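Local atomic coordinates of alcohol dehydrogenase (Aeropyrum pernix, PDB entry 1H2B), a protein that probably oxidises alcohols with NAD+ as a zinc-dependent alcohol dehydrogenase, and binds zinc, the dinucleotide cofactor and octanoic acid. Residues M163-D168 and V329-H334; V203-V208 and V319-Q324; A176-A181 and Y312-E317; E93-G98 and V148-K153; V44-A49 and D99-H104. All blocks are in the same frame, centred on the assembly; numbering follows the deposited sequence. Where two conformers were deposited one is given.

Following the chain from its N terminus, contact 5 opens first, at 44-49. Contact 4 opens at 93-98 before contact 5 closes at 99-104, and itself closes at 148-153. The two therefore cross, and both lie in the GroES-like part, where strands 100-103 and 148-150 are neighbours. Contact 1 opens next, at 163-168, and closes last, at 329-334. Its loop encloses contacts 3 and 2, which open at 176-181 and 203-208 and close at 312-317 and 319-324, so they cross as well. These two tie helix 312-323 to helices 166-181 and 197-209. Contact 1 links the start of helix 166-181 to strand 331-335.

Contact 1. Residues M163-D168 and V329-H334; sequences MAPLAD and VEVDIH. With ZN (zinc ion), chain J; OCA (octanoic acid (caprylic acid)), chain H.
P165 and V329 mark the closest approach of the two backbones, with P165 CA 7.0 Å from V329 CA, where a type I turn from M163 to L166 leads into helix 166-181 beside the residues before strand 331-335. V329 has the largest share of the contact, with P165 next. With its CG1 anti to the backbone N (chi1 -169°), V329 offers one methyl to each of two neighbours. P165 CB lies 3.6 Å from V329 CG1, at a slant. L166 CD2 lies 3.8 Å from V329 CG2, and these side chains run past each other in opposite directions. V331 CG1 also reaches the proline ring, 4.1 Å from P165 CG, roughly at right angles to it. P165 also packs on R354 and V356 of strand 354-358, and L166 on L318 and A322 of helix 312-323. Further along the helix, D168 OD1 binds the zinc ion, as do H79 and C54, and the fourth ligand is O1 of octanoic acid, 1.9 Å from the metal. Further along the strand, H334 NE2 makes a weak hydrogen bond to D332 OD2, in the ring plane; D332 OD2 also has a salt bridge to R345. D332 and H334 can bind a further zinc, not bound to this chain here. Between the segments the chemistry is purely apolar. It packs the start of the zinc-bearing helix on the strand without involving the metal ligand itself.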
# COMPACT_ATOMS: atom_id res chain seq x y z
N MET B 163 -9.28 -12.13 28.93
CA MET B 163 -9.30 -11.87 27.51
C MET B 163 -10.52 -11.06 27.07
O MET B 163 -10.58 -10.67 25.90
CB MET B 163 -9.28 -13.19 26.74
CG MET B 163 -7.90 -13.91 26.90
SD MET B 163 -7.82 -15.43 25.88
CE MET B 163 -7.47 -14.76 24.22
N ALA B 164 -11.49 -10.85 27.95
CA ALA B 164 -12.73 -10.23 27.52
C ALA B 164 -12.50 -8.90 26.77
O ALA B 164 -13.09 -8.67 25.71
CB ALA B 164 -13.72 -9.97 28.70
N PRO B 165 -11.65 -8.02 27.33
CA PRO B 165 -11.49 -6.72 26.65
C PRO B 165 -10.91 -6.80 25.27
O PRO B 165 -11.07 -5.79 24.56
CB PRO B 165 -10.57 -5.95 27.61
CG PRO B 165 -10.97 -6.54 28.95
CD PRO B 165 -10.93 -8.03 28.62
N LEU B 166 -10.30 -7.92 24.87
CA LEU B 166 -9.79 -8.01 23.49
C LEU B 166 -10.93 -7.88 22.47
O LEU B 166 -10.71 -7.47 21.31
CB LEU B 166 -9.03 -9.37 23.26
CG LEU B 166 -7.88 -9.57 24.24
CD1 LEU B 166 -7.34 -10.94 23.94
CD2 LEU B 166 -6.74 -8.52 24.01
N ALA B 167 -12.17 -8.21 22.88
CA ALA B 167 -13.32 -8.25 21.97
C ALA B 167 -13.79 -6.88 21.50
O ALA B 167 -14.46 -6.78 20.49
CB ALA B 167 -14.50 -8.95 22.65
N ASP B 168 -13.37 -5.82 22.19
CA ASP B 168 -13.76 -4.49 21.74
C ASP B 168 -12.62 -3.48 21.98
O ASP B 168 -12.08 -2.90 21.04
CB ASP B 168 -15.00 -4.04 22.50
CG ASP B 168 -15.54 -2.75 22.00
OD1 ASP B 168 -15.54 -1.79 22.83
OD2 ASP B 168 -15.95 -2.58 20.83
N VAL B 329 -4.19 -7.67 29.08
CA VAL B 329 -5.05 -6.59 29.51
C VAL B 329 -4.98 -6.48 31.02
O VAL B 329 -4.98 -7.49 31.72
CB VAL B 329 -6.53 -6.79 29.05
CG1 VAL B 329 -7.35 -5.54 29.26
CG2 VAL B 329 -6.58 -7.14 27.54
N GLU B 330 -4.87 -5.25 31.49
CA GLU B 330 -5.00 -4.91 32.89
C GLU B 330 -6.50 -4.87 33.25
O GLU B 330 -7.25 -4.01 32.78
CB GLU B 330 -4.30 -3.56 33.14
CG GLU B 330 -4.41 -3.05 34.57
CD GLU B 330 -3.60 -3.88 35.56
OE1 GLU B 330 -2.48 -4.33 35.20
OE2 GLU B 330 -4.12 -4.08 36.68
N VAL B 331 -6.92 -5.85 34.06
CA VAL B 331 -8.35 -5.99 34.34
C VAL B 331 -8.70 -5.76 35.80
O VAL B 331 -7.97 -6.14 36.70
CB VAL B 331 -8.94 -7.35 33.80
CG1 VAL B 331 -8.74 -7.46 32.28
CG2 VAL B 331 -8.29 -8.53 34.48
N ASP B 332 -9.85 -5.13 35.97
CA ASP B 332 -10.48 -4.86 37.25
C ASP B 332 -11.82 -5.65 37.28
O ASP B 332 -12.82 -5.24 36.69
CB ASP B 332 -10.66 -3.34 37.32
CG ASP B 332 -11.32 -2.88 38.58
OD1 ASP B 332 -11.12 -3.52 39.62
OD2 ASP B 332 -12.10 -1.90 38.60
N ILE B 333 -11.82 -6.78 38.00
CA ILE B 333 -12.96 -7.71 37.95
C ILE B 333 -13.98 -7.38 39.01
O ILE B 333 -13.63 -7.21 40.19
CB ILE B 333 -12.49 -9.16 38.13
CG1 ILE B 333 -11.51 -9.54 37.01
CG2 ILE B 333 -13.68 -10.11 38.13
CD1 ILE B 333 -10.76 -10.80 37.24
N HIS B 334 -15.23 -7.29 38.57
CA HIS B 334 -16.37 -7.02 39.44
C HIS B 334 -17.55 -7.90 39.08
O HIS B 334 -17.57 -8.55 38.03
CB HIS B 334 -16.75 -5.55 39.34
CG HIS B 334 -15.67 -4.66 39.85
ND1 HIS B 334 -15.48 -4.41 41.20
CD2 HIS B 334 -14.67 -4.01 39.20
CE1 HIS B 334 -14.43 -3.63 41.36
NE2 HIS B 334 -13.92 -3.37 40.16
ZN ZN J . -16.81 -0.26 23.33
C1 OCA H . -17.66 0.58 20.66
C2 OCA H . -18.23 1.66 19.73
C3 OCA H . -18.72 1.03 18.41
C4 OCA H . -19.64 1.92 17.59
C5 OCA H . -20.20 1.12 16.41
C6 OCA H . -20.94 2.01 15.43
C7 OCA H . -21.42 1.28 14.18
C8 OCA H . -22.15 2.26 13.27
O1 OCA H . -17.37 0.87 21.86
O2 OCA H . -17.44 -0.57 20.24

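Contact 2. Residues V203-V208 and V319-Q324; sequences VQLLKV and VTLALQ
L321 meets L205 and V208 through branched aliphatic groups alone, so there is no ring or amide face to cover and no edge to fill. The setting is the Rossmann-type cofactor domain. Helix 197-209 follows strand 189-193 there and begins within the glycine-rich GxGxxG turn, whose backbone amides lie on the dinucleotide. Helix 312-323 packs against it. The backbones stay well apart, with V208 CA 9.1 Å from L321 CA, and the side chains span the gap. L321 points toward the other helix. With its CG anti to the carbonyl carbon (chi1 -84°), it splits its two methyls between two partners. L205 leaves its helix at a slant to L321 and reaches it with a single methyl. V208 and L321 face each other tip to tip. L205 is shared with helix 166-181, where it touches Y174 and V177, so three helices meet at this leucine. Packing from a second subunit continues the patch: P186 of that subunit lies on L321, and K326 of that subunit lies on K207. The contact thus joins two helices of one chain close to a subunit interface. L205 CD2 sits 3.6 Å from L321 CD1, and V208 CG1 sits 3.9 Å from L321 CD2.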
# COMPACT_ATOMS: atom_id res chain seq x y z
N VAL B 203 -0.67 0.91 23.91
CA VAL B 203 0.76 1.08 24.26
C VAL B 203 1.51 -0.21 23.98
O VAL B 203 2.57 -0.18 23.34
CB VAL B 203 0.95 1.47 25.76
CG1 VAL B 203 2.47 1.39 26.18
CG2 VAL B 203 0.39 2.87 26.04
N GLN B 204 0.97 -1.33 24.45
CA GLN B 204 1.61 -2.62 24.23
C GLN B 204 1.70 -2.96 22.75
O GLN B 204 2.71 -3.44 22.26
CB GLN B 204 0.83 -3.74 24.92
CG GLN B 204 0.72 -3.57 26.42
CD GLN B 204 -0.19 -4.61 27.02
OE1 GLN B 204 0.14 -5.82 26.97
NE2 GLN B 204 -1.35 -4.19 27.51
N LEU B 205 0.63 -2.72 22.02
CA LEU B 205 0.64 -3.05 20.62
C LEU B 205 1.61 -2.21 19.80
O LEU B 205 2.18 -2.72 18.87
CB LEU B 205 -0.79 -2.94 20.04
CG LEU B 205 -1.77 -3.96 20.62
CD1 LEU B 205 -3.17 -3.67 20.07
CD2 LEU B 205 -1.37 -5.36 20.19
N LEU B 206 1.75 -0.93 20.13
CA LEU B 206 2.70 -0.06 19.43
C LEU B 206 4.13 -0.63 19.62
O LEU B 206 4.93 -0.59 18.69
CB LEU B 206 2.60 1.38 19.89
CG LEU B 206 1.33 2.16 19.43
CD1 LEU B 206 1.11 3.41 20.28
CD2 LEU B 206 1.54 2.49 17.91
N LYS B 207 4.41 -1.19 20.80
CA LYS B 207 5.74 -1.79 20.98
C LYS B 207 5.99 -3.11 20.24
O LYS B 207 7.14 -3.42 19.89
CB LYS B 207 6.01 -1.99 22.49
CG LYS B 207 6.07 -0.70 23.30
CD LYS B 207 7.18 0.25 22.86
CE LYS B 207 8.55 -0.38 23.05
NZ LYS B 207 9.63 0.63 22.91
N VAL B 208 4.94 -3.90 20.09
CA VAL B 208 4.96 -5.18 19.43
C VAL B 208 4.95 -5.01 17.91
O VAL B 208 5.61 -5.78 17.18
CB VAL B 208 3.68 -6.02 19.85
CG1 VAL B 208 3.51 -7.24 18.96
CG2 VAL B 208 3.77 -6.39 21.31
N VAL B 319 -6.18 -12.11 19.07
CA VAL B 319 -6.28 -13.24 19.94
C VAL B 319 -4.97 -14.05 19.87
O VAL B 319 -4.49 -14.50 20.90
CB VAL B 319 -7.48 -14.09 19.58
CG1 VAL B 319 -7.42 -15.47 20.33
CG2 VAL B 319 -8.74 -13.36 19.99
N THR B 320 -4.41 -14.22 18.67
CA THR B 320 -3.12 -14.89 18.54
C THR B 320 -2.02 -14.21 19.37
O THR B 320 -1.29 -14.87 20.14
CB THR B 320 -2.73 -14.96 17.07
OG1 THR B 320 -3.63 -15.82 16.36
CG2 THR B 320 -1.28 -15.60 16.98
N LEU B 321 -1.89 -12.89 19.27
CA LEU B 321 -0.91 -12.16 20.07
C LEU B 321 -1.12 -12.39 21.58
O LEU B 321 -0.17 -12.54 22.34
CB LEU B 321 -1.05 -10.65 19.81
CG LEU B 321 -0.36 -10.04 18.63
CD1 LEU B 321 -0.64 -8.53 18.65
CD2 LEU B 321 1.17 -10.32 18.66
N ALA B 322 -2.38 -12.39 22.02
CA ALA B 322 -2.69 -12.61 23.43
C ALA B 322 -2.30 -14.03 23.87
O ALA B 322 -1.67 -14.20 24.94
CB ALA B 322 -4.17 -12.29 23.72
N LEU B 323 -2.60 -15.00 23.02
CA LEU B 323 -2.28 -16.41 23.36
C LEU B 323 -0.77 -16.60 23.36
O LEU B 323 -0.26 -17.47 24.10
CB LEU B 323 -2.98 -17.36 22.42
CG LEU B 323 -4.50 -17.37 22.65
CD1 LEU B 323 -5.18 -18.23 21.58
CD2 LEU B 323 -4.87 -17.83 24.09
N GLN B 324 -0.05 -15.81 22.56
CA GLN B 324 1.43 -15.80 22.58
C GLN B 324 2.04 -15.12 23.79
O GLN B 324 3.27 -15.16 23.98
CB GLN B 324 1.99 -15.15 21.30
CG GLN B 324 1.76 -15.96 20.06
CD GLN B 324 2.16 -15.23 18.80
OE1 GLN B 324 2.38 -14.00 18.82
NE2 GLN B 324 2.24 -15.94 17.72

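Contact 3. Residues A176-A181 and Y312-E317; sequences AVKKAA and YVELHE
K178 NZ donates to E317 OE1 at 2.8 Å, a salt bridge between helices 166-181 and 312-323. The carboxylate receives it on the syn lone pair, the side facing its other oxygen. K178 has two deposited conformers, so the bridge is described for one of them. In it the chain bends at chi3 (131°) and meets E317 at about a right angle. E317 OE1 also takes a hydrogen bond from Y174 OH, and two donors thus grip one oxygen. E314 lies a turn earlier and is not a direct partner of the lysine nitrogen: K178 NZ is 5.1 Å from E314 OE2. E314 OE1 instead has a salt bridge to R175 and a hydrogen bond from the backbone N of N311. K178 CD passes 3.9 Å from E314 OE2. Beyond the charges, K178 packs on M209 of helix 197-209. Y185 of a second subunit lies on E317. The arrangement is an interhelical salt bridge that ties helix 166-181 to helix 312-323, beside helix 197-209 of the Rossmann-type nucleotide-binding fold.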
# COMPACT_ATOMS: atom_id res chain seq x y z
N ALA B 176 -6.46 0.23 14.95
CA ALA B 176 -5.89 1.56 14.92
C ALA B 176 -4.37 1.52 14.84
O ALA B 176 -3.78 2.34 14.17
CB ALA B 176 -6.38 2.34 16.18
N VAL B 177 -3.75 0.58 15.57
CA VAL B 177 -2.28 0.47 15.52
C VAL B 177 -1.83 -0.03 14.16
O VAL B 177 -0.78 0.42 13.66
CB VAL B 177 -1.76 -0.40 16.70
CG1 VAL B 177 -0.28 -0.82 16.44
CG2 VAL B 177 -1.92 0.38 18.04
N LYS B 178 -2.59 -0.94 13.54
CA LYS B 178 -2.30 -1.31 12.13
C LYS B 178 -2.29 -0.10 11.24
O LYS B 178 -1.37 0.07 10.41
CB LYS B 178 -3.32 -2.31 11.61
CG LYS B 178 -3.23 -3.65 12.28
CD LYS B 178 -3.89 -4.73 11.42
CE LYS B 178 -2.98 -5.92 11.27
NZ LYS B 178 -3.27 -6.88 10.14
N LYS B 179 -3.29 0.79 11.37
CA LYS B 179 -3.27 2.03 10.60
C LYS B 179 -1.99 2.83 10.89
O LYS B 179 -1.28 3.25 9.97
CB LYS B 179 -4.49 2.92 10.92
CG LYS B 179 -5.83 2.40 10.41
CD LYS B 179 -6.85 3.46 10.76
CE LYS B 179 -8.16 3.22 10.04
NZ LYS B 179 -8.74 1.93 10.43
N ALA B 180 -1.65 2.97 12.16
CA ALA B 180 -0.48 3.75 12.57
C ALA B 180 0.79 3.19 11.95
O ALA B 180 1.64 3.98 11.52
CB ALA B 180 -0.36 3.77 14.10
N ALA B 181 0.94 1.87 11.99
CA ALA B 181 2.20 1.20 11.64
C ALA B 181 2.59 1.50 10.20
O ALA B 181 3.80 1.54 9.86
CB ALA B 181 2.08 -0.22 11.83
N TYR B 312 -13.08 -9.32 11.49
CA TYR B 312 -12.94 -10.63 12.13
C TYR B 312 -11.52 -11.14 12.08
O TYR B 312 -11.03 -11.71 13.05
CB TYR B 312 -13.87 -11.59 11.43
CG TYR B 312 -13.92 -12.97 12.04
CD1 TYR B 312 -14.80 -13.27 13.09
CD2 TYR B 312 -13.11 -13.96 11.55
CE1 TYR B 312 -14.90 -14.54 13.63
CE2 TYR B 312 -13.17 -15.28 12.09
CZ TYR B 312 -14.06 -15.55 13.12
OH TYR B 312 -14.14 -16.83 13.66
N VAL B 313 -10.88 -10.91 10.94
CA VAL B 313 -9.49 -11.36 10.82
C VAL B 313 -8.59 -10.64 11.84
O VAL B 313 -7.72 -11.25 12.47
CB VAL B 313 -8.98 -11.23 9.37
CG1 VAL B 313 -7.46 -11.35 9.29
CG2 VAL B 313 -9.69 -12.30 8.50
N GLU B 314 -8.82 -9.35 12.01
CA GLU B 314 -8.07 -8.57 13.00
C GLU B 314 -8.29 -9.10 14.43
O GLU B 314 -7.35 -9.19 15.21
CB GLU B 314 -8.47 -7.09 12.92
CG GLU B 314 -7.85 -6.48 11.66
CD GLU B 314 -8.41 -5.11 11.27
OE1 GLU B 314 -9.54 -4.76 11.67
OE2 GLU B 314 -7.68 -4.41 10.52
N LEU B 315 -9.53 -9.50 14.78
CA LEU B 315 -9.76 -10.07 16.11
C LEU B 315 -8.97 -11.39 16.22
O LEU B 315 -8.35 -11.64 17.26
CB LEU B 315 -11.25 -10.34 16.38
CG LEU B 315 -11.54 -10.87 17.79
CD1 LEU B 315 -11.02 -10.01 18.94
CD2 LEU B 315 -13.06 -11.11 17.81
N HIS B 316 -8.97 -12.17 15.15
CA HIS B 316 -8.21 -13.42 15.19
C HIS B 316 -6.73 -13.17 15.39
O HIS B 316 -6.09 -13.86 16.20
CB HIS B 316 -8.44 -14.16 13.87
CG HIS B 316 -7.93 -15.56 13.90
ND1 HIS B 316 -8.68 -16.61 14.38
CD2 HIS B 316 -6.72 -16.06 13.60
CE1 HIS B 316 -7.95 -17.71 14.33
NE2 HIS B 316 -6.75 -17.40 13.86
N GLU B 317 -6.15 -12.21 14.66
CA GLU B 317 -4.74 -11.86 14.87
C GLU B 317 -4.45 -11.40 16.29
O GLU B 317 -3.44 -11.74 16.88
CB GLU B 317 -4.34 -10.75 13.90
CG GLU B 317 -4.36 -11.28 12.45
CD GLU B 317 -4.17 -10.23 11.39
OE1 GLU B 317 -3.93 -9.05 11.71
OE2 GLU B 317 -4.26 -10.58 10.20

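Contact 4. Residues E93-G98 and V148-K153; sequences EGLEKG and VIKLPK
This contact belongs to the GroES-like part of the chain, where the loop from 93 to 98 joins strands 81-88 and 100-103 and sets L95 against strand 148-150. K150 NZ donates to G94 O at 2.8 Å. The donor lies in the carbonyl plane, with a C=O...N angle of 154°. The lysine reaches it by bending at chi3 (73°), which brings its amino group to the G94 carbonyl. On the way its aliphatic part runs alongside L95 in the opposite direction. L95 CD2 is 3.5 Å from K150 CG, a close fit. The same methyl, L95 CD2, is 3.8 Å from V148 CG1, where the two side chains meet tip to tip; L95 CD1 adds a 4.0 Å contact with V148 CG1. Around the contact, L95 also packs on I85 and V88 of strand 81-88. Strand 148-150 pairs antiparallel with strand 100-103, and V148 touches V101 and L103 there. I149 turns to helix 312-323.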
# COMPACT_ATOMS: atom_id res chain seq x y z
N GLU B 93 -21.36 -25.06 12.53
CA GLU B 93 -20.31 -26.08 12.63
C GLU B 93 -19.26 -25.79 13.69
O GLU B 93 -18.93 -24.63 13.95
CB GLU B 93 -19.64 -26.29 11.26
CG GLU B 93 -20.65 -26.39 10.13
CD GLU B 93 -20.01 -26.31 8.76
OE1 GLU B 93 -20.29 -25.33 8.01
OE2 GLU B 93 -19.24 -27.23 8.41
N GLY B 94 -18.70 -26.85 14.27
CA GLY B 94 -17.53 -26.76 15.14
C GLY B 94 -17.75 -26.12 16.51
O GLY B 94 -16.79 -25.81 17.19
N LEU B 95 -19.01 -25.97 16.90
CA LEU B 95 -19.35 -25.37 18.21
C LEU B 95 -20.32 -26.21 19.00
O LEU B 95 -21.35 -26.61 18.48
CB LEU B 95 -19.95 -23.96 17.99
CG LEU B 95 -19.01 -22.90 17.39
CD1 LEU B 95 -19.80 -21.65 16.91
CD2 LEU B 95 -17.90 -22.56 18.36
N GLU B 96 -19.99 -26.45 20.26
CA GLU B 96 -20.89 -27.22 21.12
C GLU B 96 -20.82 -26.70 22.54
O GLU B 96 -19.85 -26.03 22.95
CB GLU B 96 -20.63 -28.73 20.99
CG GLU B 96 -19.31 -29.18 21.50
CD GLU B 96 -18.96 -30.64 21.17
OE1 GLU B 96 -19.70 -31.35 20.49
OE2 GLU B 96 -17.89 -31.03 21.60
N LYS B 97 -21.86 -27.03 23.30
CA LYS B 97 -21.96 -26.59 24.68
C LYS B 97 -20.64 -26.77 25.40
O LYS B 97 -20.05 -27.86 25.40
CB LYS B 97 -23.13 -27.31 25.42
CG LYS B 97 -23.23 -26.88 26.90
CD LYS B 97 -24.62 -27.02 27.52
CE LYS B 97 -24.54 -26.63 29.02
NZ LYS B 97 -25.87 -26.52 29.66
N GLY B 98 -20.20 -25.70 26.05
CA GLY B 98 -19.01 -25.70 26.87
C GLY B 98 -17.78 -25.11 26.18
O GLY B 98 -16.79 -24.82 26.89
N VAL B 148 -18.16 -15.68 16.26
CA VAL B 148 -17.46 -16.48 17.25
C VAL B 148 -16.02 -16.83 16.86
O VAL B 148 -15.76 -17.27 15.73
CB VAL B 148 -18.23 -17.81 17.48
CG1 VAL B 148 -17.48 -18.76 18.43
CG2 VAL B 148 -19.57 -17.51 18.07
N ILE B 149 -15.12 -16.67 17.82
CA ILE B 149 -13.77 -17.23 17.71
C ILE B 149 -13.58 -18.19 18.87
O ILE B 149 -13.70 -17.81 20.03
CB ILE B 149 -12.71 -16.13 17.72
CG1 ILE B 149 -12.79 -15.38 16.40
CG2 ILE B 149 -11.30 -16.77 17.91
CD1 ILE B 149 -11.85 -14.21 16.38
N LYS B 150 -13.28 -19.44 18.53
CA LYS B 150 -13.02 -20.46 19.53
C LYS B 150 -11.64 -20.29 20.17
O LYS B 150 -10.64 -20.04 19.48
CB LYS B 150 -13.09 -21.84 18.87
CG LYS B 150 -14.45 -22.26 18.61
CD LYS B 150 -14.49 -23.63 17.91
CE LYS B 150 -14.13 -24.74 18.85
NZ LYS B 150 -14.12 -26.03 18.05
N LEU B 151 -11.61 -20.40 21.50
CA LEU B 151 -10.39 -20.33 22.26
C LEU B 151 -9.97 -21.74 22.61
O LEU B 151 -10.74 -22.71 22.44
CB LEU B 151 -10.64 -19.50 23.51
CG LEU B 151 -10.95 -18.05 23.11
CD1 LEU B 151 -11.45 -17.31 24.26
CD2 LEU B 151 -9.67 -17.41 22.58
N PRO B 152 -8.72 -21.90 23.04
CA PRO B 152 -8.26 -23.26 23.39
C PRO B 152 -9.16 -23.87 24.45
O PRO B 152 -9.54 -23.20 25.42
CB PRO B 152 -6.85 -23.00 23.93
CG PRO B 152 -6.41 -21.76 23.18
CD PRO B 152 -7.66 -20.90 23.22
N LYS B 153 -9.52 -25.13 24.22
CA LYS B 153 -10.51 -25.84 25.02
C LYS B 153 -10.12 -25.88 26.49
O LYS B 153 -10.97 -25.81 27.39
CB LYS B 153 -10.67 -27.25 24.45
CG LYS B 153 -11.94 -27.91 24.91
CD LYS B 153 -12.16 -29.25 24.23
CE LYS B 153 -13.49 -29.82 24.69
NZ LYS B 153 -13.43 -30.34 26.10

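Contact 5. Residues V44-A49 and D99-H104; sequences VIVRIA and DPVILH
V46 has more of its surface buried than any other residue here, and it shares one methyl between V101 and L103 of strand 100-103. V46 CG2 lies 4.1 Å from V101 CG2 and 4.1 Å from L103 CD1. With CG1 anti to the backbone N (chi1 172°), CG2 is left anti to the carbonyl carbon, within reach of both. V46 and V101 point at each other, tip to tip. With V101 CG1 anti to the carbonyl carbon (chi1 -64°), CG2 falls in the crowded position between N and the carbonyl carbon, facing V46. L103 behaves differently: it slides past V46 in the opposite direction and touches with one branch end. All three are buried and apolar, so the meeting is pure van der Waals packing at ordinary distances. The backbones are not paired here: V46 CA is 8.4 Å from V101 CA. The two strands flank strand 81-88, each antiparallel to it, and the facing of V46 and V101 is consistent with a curled sheet, as in the GroES-like fold. L103 leans on M141 of strand 140-143, whose backbone is hydrogen-bonded to that of V46. On the other face of strand 100-103, I102 packs against V82 of strand 81-88.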
# COMPACT_ATOMS: atom_id res chain seq x y z
N VAL B 44 -26.41 -18.78 17.69
CA VAL B 44 -25.59 -19.19 18.83
C VAL B 44 -26.04 -18.48 20.08
O VAL B 44 -26.29 -17.29 20.04
CB VAL B 44 -24.07 -18.84 18.64
CG1 VAL B 44 -23.27 -19.13 19.91
CG2 VAL B 44 -23.49 -19.61 17.46
N ILE B 45 -26.20 -19.22 21.17
CA ILE B 45 -26.34 -18.58 22.49
C ILE B 45 -25.13 -18.91 23.35
O ILE B 45 -24.69 -20.07 23.45
CB ILE B 45 -27.67 -19.00 23.19
CG1 ILE B 45 -28.84 -18.45 22.39
CG2 ILE B 45 -27.69 -18.45 24.65
CD1 ILE B 45 -30.19 -19.08 22.78
N VAL B 46 -24.58 -17.87 23.99
CA VAL B 46 -23.41 -18.00 24.85
C VAL B 46 -23.80 -17.74 26.28
O VAL B 46 -24.59 -16.84 26.56
CB VAL B 46 -22.33 -16.95 24.41
CG1 VAL B 46 -21.18 -16.89 25.37
CG2 VAL B 46 -21.86 -17.28 22.99
N ARG B 47 -23.27 -18.57 27.17
CA ARG B 47 -23.23 -18.31 28.61
C ARG B 47 -22.05 -17.38 28.88
O ARG B 47 -20.87 -17.76 28.71
CB ARG B 47 -23.13 -19.63 29.39
CG ARG B 47 -22.97 -19.44 30.88
CD ARG B 47 -22.95 -20.77 31.67
NE ARG B 47 -21.94 -21.75 31.24
CZ ARG B 47 -20.73 -21.89 31.80
NH1 ARG B 47 -20.36 -21.07 32.79
NH2 ARG B 47 -19.90 -22.84 31.36
N ILE B 48 -22.36 -16.13 29.25
CA ILE B 48 -21.32 -15.13 29.47
C ILE B 48 -20.44 -15.50 30.64
O ILE B 48 -20.93 -15.85 31.73
CB ILE B 48 -22.00 -13.79 29.70
CG1 ILE B 48 -22.79 -13.38 28.45
CG2 ILE B 48 -20.95 -12.68 30.15
CD1 ILE B 48 -21.87 -12.90 27.21
N ALA B 49 -19.13 -15.42 30.41
CA ALA B 49 -18.10 -15.58 31.47
C ALA B 49 -17.51 -14.23 31.89
O ALA B 49 -17.18 -14.02 33.05
CB ALA B 49 -16.98 -16.56 31.03
N ASP B 99 -17.82 -24.93 24.86
CA ASP B 99 -16.62 -24.46 24.16
C ASP B 99 -16.35 -23.00 24.58
O ASP B 99 -17.26 -22.18 24.46
CB ASP B 99 -16.82 -24.48 22.65
CG ASP B 99 -16.77 -25.88 22.04
OD1 ASP B 99 -16.26 -26.78 22.74
OD2 ASP B 99 -17.20 -26.07 20.85
N PRO B 100 -15.15 -22.66 25.00
CA PRO B 100 -14.85 -21.26 25.33
C PRO B 100 -14.69 -20.44 24.06
O PRO B 100 -14.08 -20.89 23.07
CB PRO B 100 -13.52 -21.33 26.09
CG PRO B 100 -12.85 -22.62 25.47
CD PRO B 100 -14.01 -23.58 25.32
N VAL B 101 -15.22 -19.22 24.11
CA VAL B 101 -15.27 -18.38 22.90
C VAL B 101 -15.10 -16.91 23.28
O VAL B 101 -15.37 -16.47 24.43
CB VAL B 101 -16.60 -18.52 22.12
CG1 VAL B 101 -16.78 -19.96 21.58
CG2 VAL B 101 -17.83 -18.09 22.98
N ILE B 102 -14.63 -16.15 22.29
CA ILE B 102 -14.64 -14.70 22.37
C ILE B 102 -15.48 -14.21 21.20
O ILE B 102 -15.49 -14.80 20.13
CB ILE B 102 -13.19 -14.09 22.36
CG1 ILE B 102 -13.24 -12.53 22.46
CG2 ILE B 102 -12.40 -14.50 21.06
CD1 ILE B 102 -11.84 -11.98 22.83
N LEU B 103 -16.22 -13.14 21.43
CA LEU B 103 -17.17 -12.67 20.43
C LEU B 103 -16.78 -11.39 19.76
O LEU B 103 -16.58 -10.36 20.42
CB LEU B 103 -18.59 -12.49 21.02
CG LEU B 103 -19.13 -13.73 21.74
CD1 LEU B 103 -20.56 -13.46 22.31
CD2 LEU B 103 -19.20 -14.89 20.77
N HIS B 104 -16.71 -11.42 18.42
CA HIS B 104 -16.63 -10.17 17.68
C HIS B 104 -17.93 -9.38 17.90
O HIS B 104 -19.01 -9.97 17.93
CB HIS B 104 -16.49 -10.46 16.19
CG HIS B 104 -16.18 -9.25 15.39
ND1 HIS B 104 -17.14 -8.33 15.03
CD2 HIS B 104 -14.99 -8.75 14.97
CE1 HIS B 104 -16.56 -7.31 14.40
NE2 HIS B 104 -15.26 -7.55 14.35